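Local structure of nucleoside-diphosphate sugar epimerase (SulA family) (Corynebacterium glutamicum, 3OH8) at residues L36-Q41 with T50-P55; V61-L66 with T76-T81; H92-V97 with I105-S110. The protein probably acts as an epimerase on nucleoside-diphosphate sugars, using a dinucleotide cofactor held by a Rossmann-type domain. All coordinates share one frame; numbering follows the deposited sequence.

Interaction 1 (L36-Q41 with T50-P55); sequences LNPITQ and TIFSLP
Leu36 and Pro38 both press on the ring of Phe52, on one face of this short antiparallel hairpin. With CG anti to the backbone N (chi1 -163°), Leu36 swings its branch over to the second strand, where CG comes to 3.5 Å from Phe52 CD2. Its CD1 methyl runs alongside Leu54, and the separation of 3.5 Å between Leu36 CD1 and Leu54 CD2 is tighter than ordinary carbon contact. Pro38 lays its puckered ring obliquely against the same aromatic, CB lying 3.9 Å from Phe52 CE2 in the non-hydrogen-bonded pair. Next to it, Asn37 and Ser53 form the hydrogen-bonded pair, in which Asn37 O accepts from Ser53 N at 2.7 Å. Pro38 occupies the non-hydrogen-bonded position, where its lack of an N-H costs the pairing nothing, and the next bond runs from Ile39 N to Ile51 O at 2.7 Å, nearly along the C=O axis. Beyond this point a side chain stands in for the backbone: Thr40 holds OG1 between its own N and carbonyl carbon (chi1 77°) and there accepts Ile51 N at 3.0 Å, in a bond with an angle of 165° at the hydrogen. The rotation also turns the Thr40 methyl CG2 against the Ile51 side chain, 3.7 Å from CG1, while the Ile39 branch passes across the CG2 methyl of Ile51. In the fold, strand 37-38 forms an edge of the antiparallel sheet; helix 25-29 brings Val26 against Pro38 and Phe52, and strand 59-64 flanks strand 49-53, with Trp60 meeting the Phe52 ring.

Interaction 2 (V61-L66 with T76-T81); sequences VARHDL and TDVCLT
Thr76 O is gripped twice by the opposing strand: Asp65 N donates to it at 3.0 Å, tilted 26° from the carbonyl plane, and the CA-H of His64 points at it as well, with His64 CA 3.2 Å from the oxygen. Two residues along the hairpin, Arg63 and Val78 exchange a reciprocal pair of backbone bonds, the shorter running from Val78 N to Arg63 O at 2.8 Å, both in the carbonyl plane. On their face of the sheet Val78 turns one methyl to each neighbour. CG2 reaches the Arg63 carbonyl oxygen at 3.3 Å, and CG1 lies 3.9 Å from Asp65 CB. The other face carries His64 and Asp77, side by side in a non-hydrogen-bonded pair and pointing the same way. Asp77 OD1 sits at the edge of the imidazole, in its plane and 2.9 Å from His64 CD2, with ring and carboxylate planes 33° apart. NE2 is also near, but the angle is too poor for a hydrogen bond. Stronger partners lie outside: His64 ND1 bonds to Arg44 O, and Asp77 OD2 to His94 NE2. Beside the Thr76-Asp65 bond, a water accepts from Thr76 N at 2.8 Å and also reaches Asp65 O. Backbone bonds hold the strands; between His64 and Asp77 the link is electrostatic, the carboxylate probably polarising the ring's C-H edge, while outside bonds probably help to fix both rotations.

Interaction 3 (H92-V97 with I105-S110); sequences HVHNFV and ITDSVS
Ile105 packs against Phe96 across a non-hydrogen-bonded pair, and every atom of its side chain beyond CA meets the partner strand. CB stands 3.9 Å from Asn95 O, and the CG2 methyl branching from it lies a little closer to the same oxygen. CG1, placed anti to the carbonyl carbon (chi1 -64°), heads instead for the aromatic ring and comes to 3.8 Å from Phe96 CD2. The chain then extends along the ring, and at the tip CD1 is 3.8 Å from Phe96 CE2; the two side chains lie side by side, pointing the same way. This is a regular beta hairpin joining the last two strands of the antiparallel sheet in chain order, and helix 119-139 lies across the face that bears Ile105, with Leu129 touching it. Together they are consistent with a helix-grip fold of the Bet v 1 type. Further along that face, Asp107 and His94 share a water, which donates to Asp107 OD1 at 2.8 Å and also lies 2.8 Å from His94 ND1, in the plane of the imidazole. The carboxylate stands nearly upright to that ring, the planes 82° apart. His94 NE2, already engaged by Asp77, hovers 3.4 Å above the centre of the His92 ring. On the reverse face, Thr106 OG1 bonds to Ser6 OG and Ser108 OG to Thr4 OG1 of strand 3-9, and helix 488-511 packs against both residues.

From the N terminus the chain passes strand 3-9 and two helices before interaction 1 closes the first hairpin, 37-38 with 49-53. Interaction 2 closes the next one, 59-64 with 74-78, and interaction 3 the last, 91-99 with 102-110. The three are in series; none nests within or crosses another. Between them the sheet is continuous: Thr50 N probably bonds to Ala62 O, joining interactions 1 and 2, and the probable bond from Asp77 N to His92 O joins 2 and 3. Interactions 1 and 3 do not touch, their nearest atoms being about 9 Å apart. Strand 102-110 finally pairs with strand 3-9, so the sheet's first strand in chain order lies beside its last, at the edge away from strand 37-38.

Interaction 1 (L36-Q41 with T50-P55)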
ATOM      1  N   LEU A  36      13.553   5.948   1.373  1.00 26.12           N
ATOM      2  CA  LEU A  36      13.105   7.325   1.472  1.00 31.76           C
ATOM      3  C   LEU A  36      11.684   7.273   2.013  1.00 33.33           C
ATOM      4  O   LEU A  36      10.867   6.478   1.547  1.00 30.99           O
ATOM      5  CB  LEU A  36      13.094   7.935   0.067  1.00 40.18           C
ATOM      6  CG  LEU A  36      13.048   9.440  -0.160  1.00 48.18           C
ATOM      7  CD1 LEU A  36      14.325  10.078   0.340  1.00 55.09           C
ATOM      8  CD2 LEU A  36      12.861   9.738  -1.636  1.00 47.23           C
ATOM      9  N   ASN A  37      11.374   8.087   3.007  1.00 33.18           N
ATOM     10  CA  ASN A  37       9.998   8.139   3.478  1.00 38.69           C
ATOM     11  C   ASN A  37       9.574   9.532   3.899  1.00 38.80           C
ATOM     12  O   ASN A  37      10.199  10.144   4.761  1.00 35.95           O
ATOM     13  CB  ASN A  37       9.757   7.128   4.595  1.00 44.31           C
ATOM     14  CG  ASN A  37       9.841   5.697   4.100  1.00 48.98           C
ATOM     15  OD1 ASN A  37      10.793   4.978   4.408  1.00 52.16           O
ATOM     16  ND2 ASN A  37       8.855   5.285   3.300  1.00 44.73           N
ATOM     17  N   PRO A  38       8.505  10.035   3.271  1.00 34.69           N
ATOM     18  CA  PRO A  38       7.989  11.372   3.562  1.00 31.58           C
ATOM     19  C   PRO A  38       7.511  11.411   5.004  1.00 33.80           C
ATOM     20  O   PRO A  38       6.703  10.570   5.415  1.00 34.57           O
ATOM     21  CB  PRO A  38       6.809  11.509   2.598  1.00 34.42           C
ATOM     22  CG  PRO A  38       6.360  10.083   2.354  1.00 36.66           C
ATOM     23  CD  PRO A  38       7.627   9.280   2.358  1.00 35.54           C
ATOM     24  N   ILE A  39       8.038  12.347   5.786  1.00 28.44           N
ATOM     25  CA  ILE A  39       7.604  12.458   7.168  1.00 31.86           C
ATOM     26  C   ILE A  39       6.696  13.665   7.390  1.00 31.59           C
ATOM     27  O   ILE A  39       6.025  13.761   8.413  1.00 33.25           O
ATOM     28  CB  ILE A  39       8.794  12.420   8.158  1.00 39.06           C
ATOM     29  CG1 ILE A  39       9.869  13.435   7.773  1.00 40.52           C
ATOM     30  CG2 ILE A  39       9.406  11.025   8.186  1.00 39.24           C
ATOM     31  CD1 ILE A  39      11.108  13.356   8.661  1.00 45.09           C
ATOM     32  N   THR A  40       6.652  14.572   6.420  1.00 28.88           N
ATOM     33  CA  THR A  40       5.703  15.675   6.479  1.00 28.76           C
ATOM     34  C   THR A  40       4.847  15.768   5.212  1.00 33.30           C
ATOM     35  O   THR A  40       5.150  15.151   4.194  1.00 29.18           O
ATOM     36  CB  THR A  40       6.405  17.030   6.720  1.00 28.73           C
ATOM     37  OG1 THR A  40       7.014  17.484   5.509  1.00 31.30           O
ATOM     38  CG2 THR A  40       7.456  16.908   7.791  1.00 28.48           C
ATOM     39  N   GLN A  41       3.785  16.561   5.288  1.00 40.86           N
ATOM     40  CA  GLN A  41       2.884  16.786   4.162  1.00 43.09           C
ATOM     41  C   GLN A  41       2.887  18.243   3.692  1.00 37.70           C
ATOM     42  O   GLN A  41       2.378  19.129   4.385  1.00 34.74           O
ATOM     43  CB  GLN A  41       1.458  16.384   4.557  1.00 46.86           C
ATOM     44  CG  GLN A  41       0.423  16.574   3.456  1.00 47.45           C
ATOM     45  CD  GLN A  41       0.569  15.559   2.339  1.00 44.50           C
ATOM     46  OE1 GLN A  41       0.827  15.922   1.195  1.00 48.23           O
ATOM     47  NE2 GLN A  41       0.407  14.275   2.671  1.00 34.91           N
ATOM     48  N   THR A  50       8.481  19.468   1.653  1.00 24.26           N
ATOM     49  CA  THR A  50       8.214  18.126   2.139  1.00 26.45           C
ATOM     50  C   THR A  50       9.516  17.576   2.698  1.00 26.60           C
ATOM     51  O   THR A  50      10.549  17.681   2.041  1.00 21.97           O
ATOM     52  CB  THR A  50       7.769  17.218   0.991  1.00 29.64           C
ATOM     53  OG1 THR A  50       6.567  17.739   0.417  1.00 30.18           O
ATOM     54  CG2 THR A  50       7.532  15.788   1.499  1.00 32.69           C
ATOM     55  N   ILE A  51       9.477  17.013   3.905  1.00 25.92           N
ATOM     56  CA  ILE A  51      10.670  16.416   4.497  1.00 24.85           C
ATOM     57  C   ILE A  51      10.624  14.903   4.340  1.00 23.77           C
ATOM     58  O   ILE A  51       9.619  14.270   4.681  1.00 26.23           O
ATOM     59  CB  ILE A  51      10.791  16.731   6.022  1.00 30.02           C
ATOM     60  CG1 ILE A  51      10.560  18.222   6.331  1.00 29.49           C
ATOM     61  CG2 ILE A  51      12.142  16.255   6.570  1.00 24.51           C
ATOM     62  CD1 ILE A  51      11.682  19.138   5.916  1.00 30.93           C
ATOM     63  N   PHE A  52      11.699  14.323   3.816  1.00 23.38           N
ATOM     64  CA  PHE A  52      11.820  12.872   3.721  1.00 24.46           C
ATOM     65  C   PHE A  52      12.879  12.362   4.698  1.00 28.43           C
ATOM     66  O   PHE A  52      13.943  12.958   4.827  1.00 29.24           O
ATOM     67  CB  PHE A  52      12.264  12.449   2.318  1.00 30.60           C
ATOM     68  CG  PHE A  52      11.244  12.687   1.243  1.00 27.54           C
ATOM     69  CD1 PHE A  52      11.077  13.948   0.691  1.00 26.44           C
ATOM     70  CD2 PHE A  52      10.468  11.643   0.769  1.00 25.24           C
ATOM     71  CE1 PHE A  52      10.150  14.166  -0.323  1.00 27.84           C
ATOM     72  CE2 PHE A  52       9.529  11.851  -0.245  1.00 26.50           C
ATOM     73  CZ  PHE A  52       9.374  13.112  -0.789  1.00 28.57           C
ATOM     74  N   SER A  53      12.599  11.243   5.357  1.00 25.75           N
ATOM     75  CA  SER A  53      13.612  10.554   6.144  1.00 32.21           C
ATOM     76  C   SER A  53      14.449   9.673   5.224  1.00 31.83           C
ATOM     77  O   SER A  53      13.925   9.081   4.278  1.00 32.90           O
ATOM     78  CB  SER A  53      12.957   9.689   7.218  1.00 36.06           C
ATOM     79  OG  SER A  53      12.156   8.686   6.618  1.00 35.67           O
ATOM     80  N   LEU A  54      15.748   9.602   5.506  1.00 30.23           N
ATOM     81  CA  LEU A  54      16.694   8.777   4.764  1.00 32.18           C
ATOM     82  C   LEU A  54      17.407   7.887   5.777  1.00 36.28           C
ATOM     83  O   LEU A  54      17.204   8.041   6.977  1.00 38.98           O
ATOM     84  CB  LEU A  54      17.708   9.661   4.040  1.00 33.46           C
ATOM     85  CG  LEU A  54      17.345  10.217   2.659  1.00 42.00           C
ATOM     86  CD1 LEU A  54      18.263  11.374   2.283  1.00 42.25           C
ATOM     87  CD2 LEU A  54      17.416   9.118   1.621  1.00 42.65           C
ATOM     88  N   PRO A  55      18.254   6.957   5.315  1.00 42.73           N
ATOM     89  CA  PRO A  55      18.877   6.111   6.341  1.00 47.31           C
ATOM     90  C   PRO A  55      19.942   6.872   7.134  1.00 49.49           C
ATOM     91  O   PRO A  55      20.497   7.855   6.636  1.00 48.10           O
ATOM     92  CB  PRO A  55      19.530   4.981   5.527  1.00 46.47           C
ATOM     93  CG  PRO A  55      18.987   5.119   4.120  1.00 46.26           C
ATOM     94  CD  PRO A  55      18.672   6.576   3.957  1.00 45.14           C
TER

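Interaction 2 (V61-L66 with T76-T81)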
ATOM      1  N   VAL A  61      15.176  17.451   2.214  1.00 27.61           N
ATOM      2  CA  VAL A  61      14.216  18.543   2.238  1.00 20.82           C
ATOM      3  C   VAL A  61      13.851  18.881   0.801  1.00 26.54           C
ATOM      4  O   VAL A  61      14.639  19.483   0.082  1.00 28.11           O
ATOM      5  CB  VAL A  61      14.796  19.794   2.922  1.00 24.13           C
ATOM      6  CG1 VAL A  61      13.782  20.936   2.906  1.00 23.71           C
ATOM      7  CG2 VAL A  61      15.219  19.464   4.351  1.00 26.31           C
ATOM      8  N   ALA A  62      12.665  18.461   0.379  1.00 26.41           N
ATOM      9  CA  ALA A  62      12.201  18.755  -0.966  1.00 23.52           C
ATOM     10  C   ALA A  62      11.300  19.974  -0.930  1.00 28.10           C
ATOM     11  O   ALA A  62      10.624  20.220   0.065  1.00 31.23           O
ATOM     12  CB  ALA A  62      11.460  17.561  -1.546  1.00 21.78           C
ATOM     13  N   ARG A  63      11.289  20.732  -2.020  1.00 22.62           N
ATOM     14  CA  ARG A  63      10.553  21.985  -2.070  1.00 27.16           C
ATOM     15  C   ARG A  63       9.811  22.075  -3.402  1.00 26.87           C
ATOM     16  O   ARG A  63      10.372  21.749  -4.438  1.00 26.87           O
ATOM     17  CB  ARG A  63      11.561  23.133  -1.955  1.00 36.37           C
ATOM     18  CG  ARG A  63      11.045  24.418  -1.325  1.00 51.93           C
ATOM     19  CD  ARG A  63      12.196  25.411  -1.151  1.00 58.02           C
ATOM     20  NE  ARG A  63      11.771  26.796  -1.333  1.00 64.11           N
ATOM     21  CZ  ARG A  63      11.749  27.428  -2.502  1.00 69.77           C
ATOM     22  NH1 ARG A  63      12.125  26.800  -3.613  1.00 70.74           N
ATOM     23  NH2 ARG A  63      11.346  28.691  -2.563  1.00 72.00           N
ATOM     24  N   HIS A  64       8.554  22.508  -3.383  1.00 21.64           N
ATOM     25  CA  HIS A  64       7.841  22.743  -4.634  1.00 23.56           C
ATOM     26  C   HIS A  64       8.233  24.118  -5.175  1.00 28.06           C
ATOM     27  O   HIS A  64       8.342  25.080  -4.418  1.00 29.92           O
ATOM     28  CB  HIS A  64       6.330  22.667  -4.445  1.00 24.38           C
ATOM     29  CG  HIS A  64       5.805  21.277  -4.242  1.00 24.43           C
ATOM     30  ND1 HIS A  64       4.805  20.979  -3.342  1.00 30.36           N
ATOM     31  CD2 HIS A  64       6.140  20.099  -4.830  1.00 26.35           C
ATOM     32  CE1 HIS A  64       4.548  19.684  -3.383  1.00 31.96           C
ATOM     33  NE2 HIS A  64       5.341  19.128  -4.273  1.00 29.09           N
ATOM     34  N   ASP A  65       8.438  24.197  -6.482  1.00 27.65           N
ATOM     35  CA  ASP A  65       8.949  25.410  -7.116  1.00 26.18           C
ATOM     36  C   ASP A  65       7.816  26.197  -7.763  1.00 23.86           C
ATOM     37  O   ASP A  65       7.172  25.728  -8.709  1.00 24.82           O
ATOM     38  CB  ASP A  65      10.004  25.038  -8.152  1.00 31.21           C
ATOM     39  CG  ASP A  65      10.638  26.254  -8.807  1.00 34.05           C
ATOM     40  OD1 ASP A  65      10.222  27.388  -8.488  1.00 36.85           O
ATOM     41  OD2 ASP A  65      11.540  26.064  -9.642  1.00 33.77           O
ATOM     42  N   LEU A  66       7.568  27.399  -7.251  1.00 29.46           N
ATOM     43  CA  LEU A  66       6.468  28.223  -7.750  1.00 33.72           C
ATOM     44  C   LEU A  66       6.629  28.475  -9.241  1.00 30.96           C
ATOM     45  O   LEU A  66       5.656  28.485  -9.982  1.00 29.40           O
ATOM     46  CB  LEU A  66       6.415  29.560  -7.006  1.00 42.46           C
ATOM     47  CG  LEU A  66       5.050  30.245  -6.865  1.00 47.15           C
ATOM     48  CD1 LEU A  66       5.224  31.753  -6.885  1.00 43.04           C
ATOM     49  CD2 LEU A  66       4.086  29.812  -7.955  1.00 51.36           C
ATOM     50  N   THR A  76       6.448  21.162  -9.719  1.00 15.86           N
ATOM     51  CA  THR A  76       7.870  20.825  -9.829  1.00 17.57           C
ATOM     52  C   THR A  76       8.487  20.618  -8.444  1.00 20.06           C
ATOM     53  O   THR A  76       8.263  21.431  -7.542  1.00 22.33           O
ATOM     54  CB  THR A  76       8.646  21.951 -10.579  1.00 21.11           C
ATOM     55  OG1 THR A  76       8.142  22.087 -11.918  1.00 19.88           O
ATOM     56  CG2 THR A  76      10.129  21.628 -10.650  1.00 23.32           C
ATOM     57  N   ASP A  77       9.241  19.532  -8.269  1.00 24.04           N
ATOM     58  CA  ASP A  77       9.946  19.281  -7.001  1.00 27.10           C
ATOM     59  C   ASP A  77      11.407  19.670  -7.163  1.00 28.53           C
ATOM     60  O   ASP A  77      12.022  19.323  -8.164  1.00 26.65           O
ATOM     61  CB  ASP A  77       9.914  17.793  -6.599  1.00 24.96           C
ATOM     62  CG  ASP A  77       8.522  17.218  -6.546  1.00 24.86           C
ATOM     63  OD1 ASP A  77       7.607  17.877  -6.017  1.00 26.25           O
ATOM     64  OD2 ASP A  77       8.346  16.078  -7.023  1.00 28.53           O
ATOM     65  N   VAL A  78      11.982  20.350  -6.175  1.00 28.91           N
ATOM     66  CA  VAL A  78      13.395  20.709  -6.260  1.00 32.41           C
ATOM     67  C   VAL A  78      14.131  20.486  -4.945  1.00 29.91           C
ATOM     68  O   VAL A  78      13.554  20.642  -3.872  1.00 24.65           O
ATOM     69  CB  VAL A  78      13.595  22.182  -6.727  1.00 37.81           C
ATOM     70  CG1 VAL A  78      12.908  22.416  -8.064  1.00 35.95           C
ATOM     71  CG2 VAL A  78      13.089  23.161  -5.683  1.00 37.38           C
ATOM     72  N   CYS A  79      15.401  20.103  -5.033  1.00 32.26           N
ATOM     73  CA  CYS A  79      16.261  20.049  -3.852  1.00 42.20           C
ATOM     74  C   CYS A  79      17.500  20.929  -3.996  1.00 52.03           C
ATOM     75  O   CYS A  79      18.216  20.838  -4.993  1.00 54.83           O
ATOM     76  CB  CYS A  79      16.704  18.627  -3.551  1.00 39.37           C
ATOM     77  SG  CYS A  79      17.750  18.572  -2.077  1.00 68.71           S
ATOM     78  N   LEU A  80      17.757  21.761  -2.989  1.00 58.86           N
ATOM     79  CA  LEU A  80      18.894  22.683  -3.022  1.00 69.59           C
ATOM     80  C   LEU A  80      20.099  22.207  -2.199  1.00 73.41           C
ATOM     81  O   LEU A  80      21.232  22.603  -2.465  1.00 76.91           O
ATOM     82  CB  LEU A  80      18.466  24.098  -2.594  1.00 73.79           C
ATOM     83  CG  LEU A  80      18.048  24.378  -1.143  1.00 73.89           C
ATOM     84  CD1 LEU A  80      19.268  24.620  -0.269  1.00 75.26           C
ATOM     85  CD2 LEU A  80      17.106  25.578  -1.067  1.00 71.60           C
ATOM     86  N   THR A  81      19.852  21.364  -1.201  1.00 72.87           N
ATOM     87  CA  THR A  81      20.931  20.838  -0.370  1.00 71.79           C
ATOM     88  C   THR A  81      21.172  19.363  -0.636  1.00 68.09           C
ATOM     89  O   THR A  81      20.279  18.645  -1.061  1.00 67.12           O
ATOM     90  CB  THR A  81      20.659  21.042   1.129  1.00 73.39           C
ATOM     91  OG1 THR A  81      19.286  20.748   1.416  1.00 74.99           O
ATOM     92  CG2 THR A  81      20.961  22.474   1.525  1.00 73.39           C
TER
HETATM   93  O   HOH W   1      17.950  18.195   1.559  1.00 34.11           O
HETATM   94  O   HOH W   2       5.339  23.400  -8.394  1.00 19.05           O

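Interaction 3 (H92-V97 with I105-S110)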
ATOM      1  N   HIS A  92      12.443  17.828 -10.460  1.00 21.11           N
ATOM      2  CA  HIS A  92      11.467  16.890 -11.001  1.00 16.30           C
ATOM      3  C   HIS A  92      10.231  17.650 -11.467  1.00 17.63           C
ATOM      4  O   HIS A  92       9.465  18.167 -10.655  1.00 21.58           O
ATOM      5  CB  HIS A  92      11.104  15.861  -9.912  1.00 17.61           C
ATOM      6  CG  HIS A  92      10.177  14.772 -10.378  1.00 22.07           C
ATOM      7  ND1 HIS A  92       9.534  14.802 -11.589  1.00 22.90           N
ATOM      8  CD2 HIS A  92       9.800  13.620  -9.766  1.00 18.12           C
ATOM      9  CE1 HIS A  92       8.782  13.713 -11.713  1.00 22.39           C
ATOM     10  NE2 HIS A  92       8.930  12.984 -10.629  1.00 26.10           N
ATOM     11  N   VAL A  93      10.048  17.740 -12.782  1.00 18.30           N
ATOM     12  CA  VAL A  93       8.866  18.381 -13.335  1.00 19.23           C
ATOM     13  C   VAL A  93       7.781  17.330 -13.628  1.00 17.23           C
ATOM     14  O   VAL A  93       8.048  16.316 -14.277  1.00 19.01           O
ATOM     15  CB  VAL A  93       9.186  19.150 -14.641  1.00 19.41           C
ATOM     16  CG1 VAL A  93       7.915  19.770 -15.214  1.00 16.26           C
ATOM     17  CG2 VAL A  93      10.246  20.226 -14.390  1.00 19.44           C
ATOM     18  N   HIS A  94       6.568  17.583 -13.138  1.00 15.55           N
ATOM     19  CA  HIS A  94       5.421  16.698 -13.351  1.00 15.68           C
ATOM     20  C   HIS A  94       4.443  17.439 -14.251  1.00 14.98           C
ATOM     21  O   HIS A  94       3.837  18.419 -13.824  1.00 17.18           O
ATOM     22  CB  HIS A  94       4.686  16.389 -12.035  1.00 13.01           C
ATOM     23  CG  HIS A  94       5.566  15.923 -10.920  1.00 16.12           C
ATOM     24  ND1 HIS A  94       5.522  14.640 -10.411  1.00 19.40           N
ATOM     25  CD2 HIS A  94       6.487  16.588 -10.167  1.00 20.04           C
ATOM     26  CE1 HIS A  94       6.383  14.529  -9.413  1.00 20.14           C
ATOM     27  NE2 HIS A  94       6.980  15.694  -9.250  1.00 21.44           N
ATOM     28  N   ASN A  95       4.284  16.963 -15.479  1.00 16.01           N
ATOM     29  CA  ASN A  95       3.432  17.632 -16.468  1.00 17.49           C
ATOM     30  C   ASN A  95       2.207  16.787 -16.814  1.00 19.68           C
ATOM     31  O   ASN A  95       2.320  15.579 -17.033  1.00 18.89           O
ATOM     32  CB  ASN A  95       4.234  17.911 -17.735  1.00 15.01           C
ATOM     33  CG  ASN A  95       3.577  18.945 -18.633  1.00 22.46           C
ATOM     34  OD1 ASN A  95       2.966  18.611 -19.654  1.00 24.86           O
ATOM     35  ND2 ASN A  95       3.708  20.207 -18.260  1.00 15.32           N
ATOM     36  N   PHE A  96       1.042  17.428 -16.875  1.00 18.67           N
ATOM     37  CA  PHE A  96      -0.219  16.734 -17.123  1.00 15.70           C
ATOM     38  C   PHE A  96      -0.931  17.345 -18.331  1.00 18.25           C
ATOM     39  O   PHE A  96      -1.303  18.515 -18.290  1.00 16.81           O
ATOM     40  CB  PHE A  96      -1.146  16.903 -15.921  1.00 17.46           C
ATOM     41  CG  PHE A  96      -0.587  16.373 -14.623  1.00 19.90           C
ATOM     42  CD1 PHE A  96       0.365  17.094 -13.914  1.00 14.62           C
ATOM     43  CD2 PHE A  96      -1.045  15.174 -14.100  1.00 20.99           C
ATOM     44  CE1 PHE A  96       0.859  16.621 -12.700  1.00 14.78           C
ATOM     45  CE2 PHE A  96      -0.555  14.689 -12.899  1.00 19.76           C
ATOM     46  CZ  PHE A  96       0.404  15.411 -12.199  1.00 19.34           C
ATOM     47  N   VAL A  97      -1.142  16.575 -19.391  1.00 18.38           N
ATOM     48  CA  VAL A  97      -1.974  17.083 -20.489  1.00 23.83           C
ATOM     49  C   VAL A  97      -3.180  16.199 -20.763  1.00 21.96           C
ATOM     50  O   VAL A  97      -3.204  15.037 -20.372  1.00 17.75           O
ATOM     51  CB  VAL A  97      -1.184  17.303 -21.801  1.00 21.55           C
ATOM     52  CG1 VAL A  97      -0.160  18.422 -21.618  1.00 20.68           C
ATOM     53  CG2 VAL A  97      -0.526  16.020 -22.267  1.00 23.71           C
ATOM     54  N   ILE A 105       0.828  11.943 -18.606  1.00 17.67           N
ATOM     55  CA  ILE A 105       1.757  12.533 -17.653  1.00 12.90           C
ATOM     56  C   ILE A 105       3.162  12.444 -18.205  1.00 14.47           C
ATOM     57  O   ILE A 105       3.609  11.378 -18.643  1.00 15.29           O
ATOM     58  CB  ILE A 105       1.694  11.808 -16.275  1.00 17.49           C
ATOM     59  CG1 ILE A 105       0.308  11.998 -15.656  1.00 21.81           C
ATOM     60  CG2 ILE A 105       2.749  12.365 -15.339  1.00 14.60           C
ATOM     61  CD1 ILE A 105       0.063  11.201 -14.372  1.00 22.14           C
ATOM     62  N   THR A 106       3.862  13.571 -18.199  1.00 11.44           N
ATOM     63  CA  THR A 106       5.275  13.534 -18.525  1.00 15.31           C
ATOM     64  C   THR A 106       6.080  13.916 -17.298  1.00 18.90           C
ATOM     65  O   THR A 106       5.856  14.968 -16.697  1.00 23.89           O
ATOM     66  CB  THR A 106       5.632  14.481 -19.686  1.00 16.25           C
ATOM     67  OG1 THR A 106       4.830  14.156 -20.828  1.00 17.17           O
ATOM     68  CG2 THR A 106       7.128  14.339 -20.041  1.00 13.34           C
ATOM     69  N   ASP A 107       7.001  13.040 -16.917  1.00 18.62           N
ATOM     70  CA  ASP A 107       7.939  13.351 -15.849  1.00 18.05           C
ATOM     71  C   ASP A 107       9.269  13.703 -16.477  1.00 15.23           C
ATOM     72  O   ASP A 107       9.780  12.968 -17.323  1.00 20.94           O
ATOM     73  CB  ASP A 107       8.143  12.151 -14.930  1.00 15.62           C
ATOM     74  CG  ASP A 107       6.905  11.815 -14.142  1.00 21.21           C
ATOM     75  OD1 ASP A 107       6.579  12.566 -13.198  1.00 22.22           O
ATOM     76  OD2 ASP A 107       6.258  10.810 -14.484  1.00 22.16           O
ATOM     77  N   SER A 108       9.830  14.824 -16.053  1.00 16.71           N
ATOM     78  CA  SER A 108      11.156  15.210 -16.498  1.00 18.36           C
ATOM     79  C   SER A 108      11.997  15.521 -15.266  1.00 21.47           C
ATOM     80  O   SER A 108      11.726  16.479 -14.545  1.00 25.46           O
ATOM     81  CB  SER A 108      11.081  16.431 -17.423  1.00 25.64           C
ATOM     82  OG  SER A 108      12.375  16.830 -17.835  1.00 33.29           O
ATOM     83  N   VAL A 109      13.001  14.694 -15.009  1.00 18.00           N
ATOM     84  CA  VAL A 109      13.881  14.944 -13.876  1.00 20.39           C
ATOM     85  C   VAL A 109      15.285  15.325 -14.350  1.00 26.21           C
ATOM     86  O   VAL A 109      15.898  14.631 -15.159  1.00 26.29           O
ATOM     87  CB  VAL A 109      13.931  13.753 -12.894  1.00 27.42           C
ATOM     88  CG1 VAL A 109      14.275  12.472 -13.616  1.00 37.91           C
ATOM     89  CG2 VAL A 109      14.941  14.025 -11.784  1.00 27.62           C
ATOM     90  N   SER A 110      15.763  16.464 -13.871  1.00 28.82           N
ATOM     91  CA  SER A 110      17.123  16.898 -14.158  1.00 30.52           C
ATOM     92  C   SER A 110      18.000  16.429 -12.996  1.00 29.74           C
ATOM     93  O   SER A 110      17.722  16.741 -11.840  1.00 26.22           O
ATOM     94  CB  SER A 110      17.170  18.419 -14.300  1.00 35.30           C
ATOM     95  OG  SER A 110      18.399  18.839 -14.861  1.00 44.57           O
TER
HETATM   96  O   HOH W   3       4.059  12.979 -12.079  1.00 19.95           O